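Local coordinates for protein uricase (Bacillus fastidiosus, PDB 4R8X) that oxidises urate to 5-hydroxyisourate with molecular oxygen, the first step on the purine degradation route to (S)-allantoin, at residues D[141-149]-D[161-169]; D[196-207]-D[263-274]. One frame throughout, in Å; residues are numbered along the deposited sequence.

Contacts 1 and 2 are two ladders of one long, curved antiparallel sheet, with their centres about 14 Å apart. Across the sheet the strands run 143-153, 156-173, 198-208 and 262-271, so the middle pair links the contacts; there Ile-169 O probably accepts from Leu-202 N, and Asp-168 N probably donates to Asn-203 OD1. Along the chain they follow in series: the hairpin of contact 1 closes before contact 2 opens, and contact 2 is a longer-range pairing with helices 225-238 and 244-258 between its strands. Both reach the second subunit, and contact 2 also carries Arg-196 and Asn-271, predicted to bind urate.

Contact 1: residues D[141-149]-D[161-169]. Unlike the reference sequence in segment 141-149: Val-144 (reference Ala).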
loop_
_atom_site.group_PDB
_atom_site.type_symbol
_atom_site.label_atom_id
_atom_site.label_comp_id
_atom_site.label_asym_id
_atom_site.label_seq_id
_atom_site.Cartn_x
_atom_site.Cartn_y
_atom_site.Cartn_z
ATOM N N ASN D 141 -3.506 1.445 -13.894
ATOM C CA ASN D 141 -4.448 0.388 -14.249
ATOM C C ASN D 141 -3.723 -0.873 -14.729
ATOM O O ASN D 141 -2.624 -1.179 -14.263
ATOM C CB ASN D 141 -5.468 0.903 -15.265
ATOM C CG ASN D 141 -6.337 1.995 -14.691
ATOM O OD1 ASN D 141 -6.618 1.990 -13.501
ATOM N ND2 ASN D 141 -6.773 2.925 -15.533
ATOM N N GLU D 142 -4.342 -1.618 -15.640
ATOM C CA GLU D 142 -3.740 -2.873 -16.090
ATOM C C GLU D 142 -2.417 -2.647 -16.813
ATOM O O GLU D 142 -2.189 -1.593 -17.416
ATOM C CB GLU D 142 -4.708 -3.658 -16.963
ATOM C CG GLU D 142 -5.074 -2.972 -18.268
ATOM C CD GLU D 142 -6.360 -2.176 -18.177
ATOM O OE1 GLU D 142 -7.030 -2.044 -19.216
ATOM O OE2 GLU D 142 -6.699 -1.666 -17.090
ATOM N N TYR D 143 -1.537 -3.637 -16.748
ATOM C CA TYR D 143 -0.208 -3.469 -17.301
ATOM C C TYR D 143 0.303 -4.785 -17.877
ATOM O O TYR D 143 -0.085 -5.866 -17.432
ATOM C CB TYR D 143 0.741 -2.893 -16.240
ATOM C CG TYR D 143 0.906 -3.767 -15.020
ATOM C CD1 TYR D 143 0.071 -3.622 -13.913
ATOM C CD2 TYR D 143 1.889 -4.749 -14.977
ATOM C CE1 TYR D 143 0.221 -4.426 -12.793
ATOM C CE2 TYR D 143 2.050 -5.554 -13.868
ATOM C CZ TYR D 143 1.213 -5.397 -12.782
ATOM O OH TYR D 143 1.370 -6.211 -11.688
ATOM N N VAL D 144 1.180 -4.667 -18.863
ATOM C CA VAL D 144 1.740 -5.810 -19.552
ATOM C C VAL D 144 2.800 -6.497 -18.712
ATOM O O VAL D 144 3.589 -5.854 -18.028
ATOM C CB VAL D 144 2.348 -5.359 -20.896
ATOM C CG1 VAL D 144 2.940 -6.541 -21.653
ATOM C CG2 VAL D 144 1.291 -4.676 -21.745
ATOM N N THR D 145 2.829 -7.823 -18.780
ATOM C CA THR D 145 3.848 -8.596 -18.087
ATOM C C THR D 145 4.557 -9.550 -19.056
ATOM O O THR D 145 4.016 -9.908 -20.106
ATOM C CB THR D 145 3.242 -9.420 -16.924
ATOM O OG1 THR D 145 2.268 -10.337 -17.444
ATOM C CG2 THR D 145 2.573 -8.494 -15.898
ATOM N N ALA D 146 5.779 -9.941 -18.699
ATOM C CA ALA D 146 6.501 -10.983 -19.433
ATOM C C ALA D 146 7.599 -11.582 -18.573
ATOM O O ALA D 146 8.120 -10.925 -17.676
ATOM C CB ALA D 146 7.075 -10.429 -20.737
ATOM N N THR D 147 7.936 -12.838 -18.859
ATOM C CA THR D 147 9.089 -13.502 -18.267
ATOM C C THR D 147 9.796 -14.260 -19.364
ATOM O O THR D 147 9.154 -14.891 -20.201
ATOM C CB THR D 147 8.670 -14.521 -17.183
ATOM O OG1 THR D 147 8.090 -13.830 -16.074
ATOM C CG2 THR D 147 9.858 -15.307 -16.670
ATOM N N VAL D 148 11.120 -14.169 -19.381
ATOM C CA VAL D 148 11.909 -15.050 -20.231
ATOM C C VAL D 148 13.066 -15.610 -19.432
ATOM O O VAL D 148 13.773 -14.876 -18.758
ATOM C CB VAL D 148 12.453 -14.325 -21.482
ATOM C CG1 VAL D 148 13.268 -15.308 -22.335
ATOM C CG2 VAL D 148 11.317 -13.752 -22.305
ATOM N N GLU D 149 13.247 -16.929 -19.480
ATOM C CA GLU D 149 14.425 -17.533 -18.888
ATOM C C GLU D 149 15.142 -18.333 -19.969
ATOM O O GLU D 149 14.522 -19.121 -20.691
ATOM C CB GLU D 149 14.080 -18.420 -17.684
ATOM C CG GLU D 149 15.312 -18.982 -16.978
ATOM C CD GLU D 149 15.028 -19.626 -15.628
ATOM O OE1 GLU D 149 13.931 -19.444 -15.079
ATOM O OE2 GLU D 149 15.915 -20.314 -15.103
ATOM N N GLU D 161 11.727 -20.918 -20.202
ATOM C CA GLU D 161 10.404 -20.408 -19.850
ATOM C C GLU D 161 10.117 -19.129 -20.618
ATOM O O GLU D 161 10.973 -18.262 -20.708
ATOM C CB GLU D 161 10.261 -20.145 -18.348
ATOM C CG GLU D 161 8.892 -19.526 -18.009
ATOM C CD GLU D 161 8.586 -19.450 -16.525
ATOM O OE1 GLU D 161 9.416 -19.898 -15.706
ATOM O OE2 GLU D 161 7.493 -18.945 -16.180
ATOM N N GLN D 162 8.915 -19.026 -21.173
ATOM C CA GLN D 162 8.438 -17.788 -21.775
ATOM C C GLN D 162 7.013 -17.543 -21.297
ATOM O O GLN D 162 6.167 -18.427 -21.398
ATOM C CB GLN D 162 8.503 -17.853 -23.303
ATOM C CG GLN D 162 8.194 -16.545 -24.024
ATOM C CD GLN D 162 8.141 -16.733 -25.527
ATOM O OE1 GLN D 162 7.276 -17.438 -26.035
ATOM N NE2 GLN D 162 9.079 -16.121 -26.246
ATOM N N ALA D 163 6.763 -16.357 -20.744
ATOM C CA ALA D 163 5.426 -15.963 -20.312
ATOM C C ALA D 163 5.085 -14.585 -20.861
ATOM O O ALA D 163 5.968 -13.741 -21.022
ATOM C CB ALA D 163 5.333 -15.960 -18.782
ATOM N N SER D 164 3.801 -14.374 -21.122
ATOM C CA SER D 164 3.268 -13.106 -21.604
ATOM C C SER D 164 1.956 -12.909 -20.889
ATOM O O SER D 164 1.198 -13.860 -20.706
ATOM C CB SER D 164 2.973 -13.157 -23.105
ATOM O OG SER D 164 4.127 -13.514 -23.826
ATOM N N GLY D 165 1.662 -11.682 -20.485
ATOM C CA GLY D 165 0.390 -11.450 -19.833
ATOM C C GLY D 165 -0.058 -10.012 -19.723
ATOM O O GLY D 165 0.663 -9.077 -20.086
ATOM N N ILE D 166 -1.283 -9.864 -19.244
ATOM C CA ILE D 166 -1.815 -8.576 -18.830
ATOM C C ILE D 166 -2.304 -8.762 -17.397
ATOM O O ILE D 166 -3.007 -9.726 -17.075
ATOM C CB ILE D 166 -2.935 -8.063 -19.781
ATOM C CG1 ILE D 166 -3.402 -6.659 -19.380
ATOM C CG2 ILE D 166 -4.125 -8.996 -19.806
ATOM C CD1 ILE D 166 -2.634 -5.545 -20.061
ATOM N N ALA D 167 -1.905 -7.847 -16.523
ATOM C CA ALA D 167 -2.179 -7.955 -15.094
ATOM C C ALA D 167 -3.128 -6.848 -14.654
ATOM O O ALA D 167 -3.101 -5.750 -15.205
ATOM C CB ALA D 167 -0.879 -7.858 -14.310
ATOM N N ASP D 168 -3.978 -7.159 -13.678
ATOM C CA ASP D 168 -4.801 -6.154 -12.997
ATOM C C ASP D 168 -5.882 -5.498 -13.856
ATOM O O ASP D 168 -6.117 -4.291 -13.750
ATOM C CB ASP D 168 -3.937 -5.062 -12.354
ATOM C CG ASP D 168 -3.068 -5.582 -11.229
ATOM O OD1 ASP D 168 -3.210 -6.764 -10.842
ATOM O OD2 ASP D 168 -2.239 -4.797 -10.730
ATOM N N ILE D 169 -6.540 -6.285 -14.699
ATOM C CA ILE D 169 -7.758 -5.824 -15.360
ATOM C C ILE D 169 -8.859 -5.819 -14.291
ATOM O O ILE D 169 -9.046 -6.811 -13.597
ATOM C CB ILE D 169 -8.158 -6.775 -16.508
ATOM C CG1 ILE D 169 -7.169 -6.680 -17.667
ATOM C CG2 ILE D 169 -9.565 -6.493 -16.984
ATOM C CD1 ILE D 169 -7.408 -7.738 -18.730
HETATM O O HOH W 1 -2.155 -2.052 -11.499
HETATM O O HOH W 2 -7.830 -2.326 -14.804
HETATM O O HOH W 3 -0.201 -5.579 -9.658
#
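Tyr-143 O receives the N-H of Ala-167 at 2.8 Å from O to N, in a nearly straight bond (165° at the hydrogen), and Ala-167 O takes the N-H of Tyr-143 in return. This ladder continues through Thr-145 with Gly-165 and Thr-147 with Ala-163 to Glu-149 with Glu-161. The tyrosine CG stands between its backbone N and carbonyl carbon (chi1 61°), which folds the ring over the partner strand. There the Ala-167 methyl meets one face as a CH-pi contact, its CB 3.8 Å from the ring centroid; a small residue suits the place because the ring lies close above it, the methyl displaced toward the ring's rim. The phenol oxygen reaches a water at 2.6 Å from Tyr-143 OH. With a serine in place of Tyr-143, the Ala-167 methyl would probably lose its aromatic cover and that water its phenol partner. Further along, glycine suits position 165 as Thr-145 is placed: OG1 of Thr-145 already lies 3.2 Å from CA of Gly-165, and a beta-carbon would collide with it. At the near end, Glu-142 CG lies alongside Ile-166 CD1 (4.0 Å), while a water joins Glu-142 OE2 to Asp-168 O; the other carboxylate oxygen of Glu-142, OE1, forms a salt bridge with Arg-229. At the far end, the like-charged carboxylates of Glu-149 and Glu-161 are both met by Arg-110, which probably eases their repulsion. Val-144, Ala-146 and Val-148 turn their apolar side chains to the opposite face, against helices 88-102 and 225-238. The result is an antiparallel beta hairpin backed by helices, as in the tunnelling-fold (T-fold) domains of uricases.

Contact 2: residues D[196-207]-D[263-274]; sequences RPLYIFLNIGWA and TEVNFGTNNRTW
Packing is close where Phe-201 meets Arg-272: CG of the arginine sits over the centre of the ring, 3.5 Å from its centroid and only 10° off the normal. Beyond it the chain bends at chi2 (-74°), bringing NE and NH2 of Arg-272 from one face onto Asn-270 OD1, at 3.2 and 3.0 Å, which steadies the arginine whose CG makes this CH-pi contact. Where Asn-266 OD1 presses on Gly-205, 3.2 Å from its CA, a beta-carbon would clash, so glycine suits the place. On the buried face Ile-204 sends CG2 to Val-265 CG1 (3.6 Å) and CG1 to CE2 of Phe-267, while Leu-202 and Thr-269 lie side by side; Val-265 and Phe-267 also pack on helix 244-258. This is an antiparallel strand pair backed by a helix, as in the T-fold. At the last bridge Asn-271 OD1 accepts the N-H and hydroxyl of Thr-273, an Asx turn that holds in place a residue predicted to bind urate and oxygen. Waters bridge this end, although the edge of Tyr-199 packs firmly toward the face of Trp-274: Arg-196 NE donates in its own plane to Trp-274 O at 2.8 Å, yet Arg-196 NH2 reaches Thr-273 O, and Pro-197 O reaches Trp-274 N, through single waters. The open side lies at solvent-exposed Asn-203, across from Gly-268, and another water bonds to Asn-266 OD1.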
loop_
_atom_site.group_PDB
_atom_site.type_symbol
_atom_site.label_atom_id
_atom_site.label_comp_id
_atom_site.label_asym_id
_atom_site.label_seq_id
_atom_site.Cartn_x
_atom_site.Cartn_y
_atom_site.Cartn_z
ATOM N N ARG D 196 -26.272 -8.329 -7.617
ATOM C CA ARG D 196 -25.327 -7.222 -7.641
ATOM C C ARG D 196 -24.552 -7.261 -8.951
ATOM O O ARG D 196 -24.426 -8.314 -9.566
ATOM C CB ARG D 196 -24.352 -7.316 -6.464
ATOM C CG ARG D 196 -25.000 -7.239 -5.098
ATOM C CD ARG D 196 -25.095 -8.614 -4.463
ATOM N NE ARG D 196 -23.782 -9.133 -4.103
ATOM C CZ ARG D 196 -23.525 -10.418 -3.895
ATOM N NH1 ARG D 196 -24.498 -11.309 -4.019
ATOM N NH2 ARG D 196 -22.301 -10.812 -3.573
ATOM N N PRO D 197 -24.024 -6.111 -9.384
ATOM C CA PRO D 197 -23.216 -6.096 -10.609
ATOM C C PRO D 197 -21.947 -6.931 -10.424
ATOM O O PRO D 197 -21.220 -6.731 -9.456
ATOM C CB PRO D 197 -22.857 -4.611 -10.783
ATOM C CG PRO D 197 -23.830 -3.853 -9.923
ATOM C CD PRO D 197 -24.190 -4.770 -8.795
ATOM N N LEU D 198 -21.694 -7.872 -11.324
ATOM C CA LEU D 198 -20.469 -8.664 -11.248
ATOM C C LEU D 198 -19.216 -7.805 -11.441
ATOM O O LEU D 198 -19.073 -7.104 -12.447
ATOM C CB LEU D 198 -20.496 -9.794 -12.275
ATOM C CG LEU D 198 -19.334 -10.785 -12.200
ATOM C CD1 LEU D 198 -19.294 -11.469 -10.840
ATOM C CD2 LEU D 198 -19.425 -11.814 -13.318
ATOM N N TYR D 199 -18.315 -7.874 -10.465
ATOM C CA TYR D 199 -17.116 -7.055 -10.456
ATOM C C TYR D 199 -15.943 -8.017 -10.342
ATOM O O TYR D 199 -15.828 -8.749 -9.363
ATOM C CB TYR D 199 -17.181 -6.067 -9.281
ATOM C CG TYR D 199 -16.030 -5.082 -9.174
ATOM C CD1 TYR D 199 -15.244 -4.749 -10.272
ATOM C CD2 TYR D 199 -15.734 -4.483 -7.959
ATOM C CE1 TYR D 199 -14.199 -3.855 -10.158
ATOM C CE2 TYR D 199 -14.682 -3.597 -7.838
ATOM C CZ TYR D 199 -13.928 -3.288 -8.940
ATOM O OH TYR D 199 -12.884 -2.415 -8.807
ATOM N N ILE D 200 -15.084 -8.020 -11.363
ATOM C CA ILE D 200 -14.004 -9.002 -11.476
ATOM C C ILE D 200 -12.628 -8.367 -11.661
ATOM O O ILE D 200 -12.494 -7.303 -12.271
ATOM C CB ILE D 200 -14.254 -9.997 -12.639
ATOM C CG1 ILE D 200 -14.226 -9.275 -13.989
ATOM C CG2 ILE D 200 -15.584 -10.710 -12.460
ATOM C CD1 ILE D 200 -14.400 -10.203 -15.198
ATOM N N PHE D 201 -11.616 -9.019 -11.097
ATOM C CA PHE D 201 -10.218 -8.715 -11.381
ATOM C C PHE D 201 -9.713 -9.884 -12.206
ATOM O O PHE D 201 -10.014 -11.036 -11.875
ATOM C CB PHE D 201 -9.386 -8.647 -10.097
ATOM C CG PHE D 201 -9.710 -7.481 -9.191
ATOM C CD1 PHE D 201 -10.760 -6.603 -9.460
ATOM C CD2 PHE D 201 -8.930 -7.254 -8.073
ATOM C CE1 PHE D 201 -11.038 -5.544 -8.603
ATOM C CE2 PHE D 201 -9.196 -6.192 -7.221
ATOM C CZ PHE D 201 -10.251 -5.338 -7.490
ATOM N N LEU D 202 -8.928 -9.600 -13.245
ATOM C CA LEU D 202 -8.377 -10.645 -14.113
ATOM C C LEU D 202 -6.898 -10.418 -14.366
ATOM O O LEU D 202 -6.484 -9.304 -14.692
ATOM C CB LEU D 202 -9.083 -10.676 -15.476
ATOM C CG LEU D 202 -10.566 -11.023 -15.566
ATOM C CD1 LEU D 202 -11.030 -11.022 -17.014
ATOM C CD2 LEU D 202 -10.845 -12.370 -14.909
ATOM N N ASN D 203 -6.113 -11.477 -14.204
ATOM C CA ASN D 203 -4.778 -11.553 -14.769
ATOM C C ASN D 203 -4.861 -12.624 -15.833
ATOM O O ASN D 203 -5.333 -13.735 -15.561
ATOM C CB ASN D 203 -3.741 -11.972 -13.729
ATOM C CG ASN D 203 -3.595 -10.979 -12.590
ATOM O OD1 ASN D 203 -3.922 -9.801 -12.714
ATOM N ND2 ASN D 203 -3.085 -11.463 -11.463
ATOM N N ILE D 204 -4.442 -12.294 -17.046
ATOM C CA ILE D 204 -4.517 -13.242 -18.147
ATOM C C ILE D 204 -3.130 -13.453 -18.709
ATOM O O ILE D 204 -2.377 -12.499 -18.891
ATOM C CB ILE D 204 -5.431 -12.722 -19.261
ATOM C CG1 ILE D 204 -6.774 -12.267 -18.675
ATOM C CG2 ILE D 204 -5.633 -13.793 -20.315
ATOM C CD1 ILE D 204 -7.694 -11.602 -19.685
ATOM N N GLY D 205 -2.780 -14.706 -18.969
ATOM C CA GLY D 205 -1.504 -15.033 -19.581
ATOM C C GLY D 205 -1.692 -15.954 -20.769
ATOM O O GLY D 205 -2.750 -16.568 -20.913
ATOM N N TRP D 206 -0.678 -16.043 -21.626
ATOM C CA TRP D 206 -0.743 -16.928 -22.787
ATOM C C TRP D 206 0.639 -17.474 -23.124
ATOM O O TRP D 206 1.655 -16.931 -22.679
ATOM C CB TRP D 206 -1.366 -16.214 -23.998
ATOM C CG TRP D 206 -0.786 -14.861 -24.269
ATOM C CD1 TRP D 206 0.220 -14.551 -25.146
ATOM C CD2 TRP D 206 -1.168 -13.631 -23.642
ATOM N NE1 TRP D 206 0.481 -13.198 -25.105
ATOM C CE2 TRP D 206 -0.354 -12.612 -24.189
ATOM C CE3 TRP D 206 -2.122 -13.292 -22.677
ATOM C CZ2 TRP D 206 -0.467 -11.279 -23.797
ATOM C CZ3 TRP D 206 -2.221 -11.968 -22.277
ATOM C CH2 TRP D 206 -1.402 -10.978 -22.839
ATOM N N ALA D 207 0.657 -18.557 -23.896
ATOM C CA ALA D 207 1.897 -19.171 -24.362
ATOM C C ALA D 207 1.828 -19.343 -25.865
ATOM O O ALA D 207 0.771 -19.628 -26.401
ATOM C CB ALA D 207 2.129 -20.532 -23.702
ATOM N N THR D 263 -0.884 -21.644 -27.747
ATOM C CA THR D 263 -1.232 -22.994 -27.313
ATOM C C THR D 263 -2.172 -22.989 -26.122
ATOM O O THR D 263 -2.959 -23.917 -25.944
ATOM C CB THR D 263 0.001 -23.814 -26.915
ATOM O OG1 THR D 263 0.710 -23.135 -25.871
ATOM C CG2 THR D 263 0.908 -24.030 -28.107
ATOM N N GLU D 264 -2.087 -21.945 -25.303
ATOM C CA GLU D 264 -2.925 -21.868 -24.119
ATOM C C GLU D 264 -3.091 -20.448 -23.623
ATOM O O GLU D 264 -2.252 -19.577 -23.864
ATOM C CB GLU D 264 -2.367 -22.744 -22.989
ATOM C CG GLU D 264 -1.166 -22.150 -22.264
ATOM C CD GLU D 264 -0.943 -22.744 -20.876
ATOM O OE1 GLU D 264 -1.008 -21.990 -19.879
ATOM O OE2 GLU D 264 -0.690 -23.961 -20.775
ATOM N N VAL D 265 -4.196 -20.234 -22.920
ATOM C CA VAL D 265 -4.454 -18.995 -22.202
ATOM C C VAL D 265 -4.752 -19.360 -20.756
ATOM O O VAL D 265 -5.520 -20.272 -20.487
ATOM C CB VAL D 265 -5.661 -18.252 -22.804
ATOM C CG1 VAL D 265 -5.941 -16.987 -22.014
ATOM C CG2 VAL D 265 -5.393 -17.913 -24.266
ATOM N N ASN D 266 -4.154 -18.639 -19.814
ATOM C CA ASN D 266 -4.364 -18.946 -18.405
ATOM C C ASN D 266 -4.935 -17.742 -17.666
ATOM O O ASN D 266 -4.749 -16.591 -18.086
ATOM C CB ASN D 266 -3.080 -19.455 -17.740
ATOM C CG ASN D 266 -1.883 -18.587 -18.047
ATOM O OD1 ASN D 266 -1.776 -17.471 -17.547
ATOM N ND2 ASN D 266 -0.971 -19.097 -18.873
ATOM N N PHE D 267 -5.659 -18.010 -16.586
ATOM C CA PHE D 267 -6.364 -16.971 -15.851
ATOM C C PHE D 267 -6.117 -17.088 -14.366
ATOM O O PHE D 267 -6.056 -18.197 -13.821
ATOM C CB PHE D 267 -7.870 -17.100 -16.065
ATOM C CG PHE D 267 -8.308 -16.832 -17.464
ATOM C CD1 PHE D 267 -8.348 -17.849 -18.406
ATOM C CD2 PHE D 267 -8.695 -15.561 -17.844
ATOM C CE1 PHE D 267 -8.753 -17.590 -19.704
ATOM C CE2 PHE D 267 -9.105 -15.296 -19.134
ATOM C CZ PHE D 267 -9.143 -16.313 -20.069
ATOM N N GLY D 268 -5.991 -15.930 -13.724
ATOM C CA GLY D 268 -6.117 -15.802 -12.284
ATOM C C GLY D 268 -7.130 -14.693 -12.056
ATOM O O GLY D 268 -6.975 -13.602 -12.600
ATOM N N THR D 269 -8.176 -14.971 -11.284
ATOM C CA THR D 269 -9.257 -14.010 -11.070
ATOM C C THR D 269 -9.472 -13.653 -9.610
ATOM O O THR D 269 -9.031 -14.369 -8.718
ATOM C CB THR D 269 -10.605 -14.592 -11.496
ATOM O OG1 THR D 269 -11.038 -15.515 -10.488
ATOM C CG2 THR D 269 -10.489 -15.322 -12.810
ATOM N N ASN D 270 -10.170 -12.542 -9.387
ATOM C CA ASN D 270 -10.841 -12.267 -8.123
ATOM C C ASN D 270 -12.294 -11.936 -8.426
ATOM O O ASN D 270 -12.585 -11.202 -9.378
ATOM C CB ASN D 270 -10.305 -11.009 -7.427
ATOM C CG ASN D 270 -8.933 -11.176 -6.798
ATOM O OD1 ASN D 270 -8.439 -10.229 -6.186
ATOM N ND2 ASN D 270 -8.305 -12.339 -6.955
ATOM N N ASN D 271 -13.196 -12.435 -7.592
ATOM C CA ASN D 271 -14.549 -11.906 -7.516
ATOM C C ASN D 271 -14.580 -10.813 -6.452
ATOM O O ASN D 271 -14.353 -11.086 -5.264
ATOM C CB ASN D 271 -15.546 -13.009 -7.154
ATOM C CG ASN D 271 -16.989 -12.570 -7.337
ATOM O OD1 ASN D 271 -17.302 -11.386 -7.239
ATOM N ND2 ASN D 271 -17.868 -13.514 -7.620
ATOM N N ARG D 272 -14.853 -9.580 -6.878
ATOM C CA ARG D 272 -14.824 -8.422 -5.982
ATOM C C ARG D 272 -16.195 -7.763 -5.833
ATOM O O ARG D 272 -16.315 -6.599 -5.424
ATOM C CB ARG D 272 -13.788 -7.419 -6.481
ATOM C CG ARG D 272 -12.363 -7.921 -6.343
ATOM C CD ARG D 272 -11.929 -7.890 -4.886
ATOM N NE ARG D 272 -10.585 -8.430 -4.713
ATOM C CZ ARG D 272 -9.944 -8.460 -3.551
ATOM N NH1 ARG D 272 -10.537 -7.998 -2.463
ATOM N NH2 ARG D 272 -8.720 -8.951 -3.472
ATOM N N THR D 273 -17.237 -8.537 -6.113
ATOM C CA THR D 273 -18.601 -8.019 -6.186
ATOM C C THR D 273 -19.068 -7.361 -4.891
ATOM O O THR D 273 -18.850 -7.887 -3.804
ATOM C CB THR D 273 -19.573 -9.137 -6.606
ATOM O OG1 THR D 273 -19.186 -9.612 -7.903
ATOM C CG2 THR D 273 -21.011 -8.664 -6.659
ATOM N N TRP D 274 -19.706 -6.202 -5.035
ATOM C CA TRP D 274 -20.229 -5.419 -3.919
ATOM C C TRP D 274 -21.372 -6.115 -3.164
ATOM O O TRP D 274 -21.964 -7.081 -3.656
ATOM C CB TRP D 274 -20.769 -4.088 -4.445
ATOM C CG TRP D 274 -19.762 -3.184 -5.132
ATOM C CD1 TRP D 274 -18.408 -3.086 -4.890
ATOM C CD2 TRP D 274 -20.050 -2.251 -6.179
ATOM N NE1 TRP D 274 -17.850 -2.134 -5.723
ATOM C CE2 TRP D 274 -18.839 -1.605 -6.515
ATOM C CE3 TRP D 274 -21.219 -1.889 -6.861
ATOM C CZ2 TRP D 274 -18.771 -0.621 -7.515
ATOM C CZ3 TRP D 274 -21.151 -0.910 -7.841
ATOM C CH2 TRP D 274 -19.935 -0.281 -8.153
HETATM O O HOH W 4 -20.375 -9.306 -1.929
HETATM O O HOH W 5 -20.325 -5.118 -7.602
HETATM O O HOH W 6 -2.651 -15.614 -15.630
#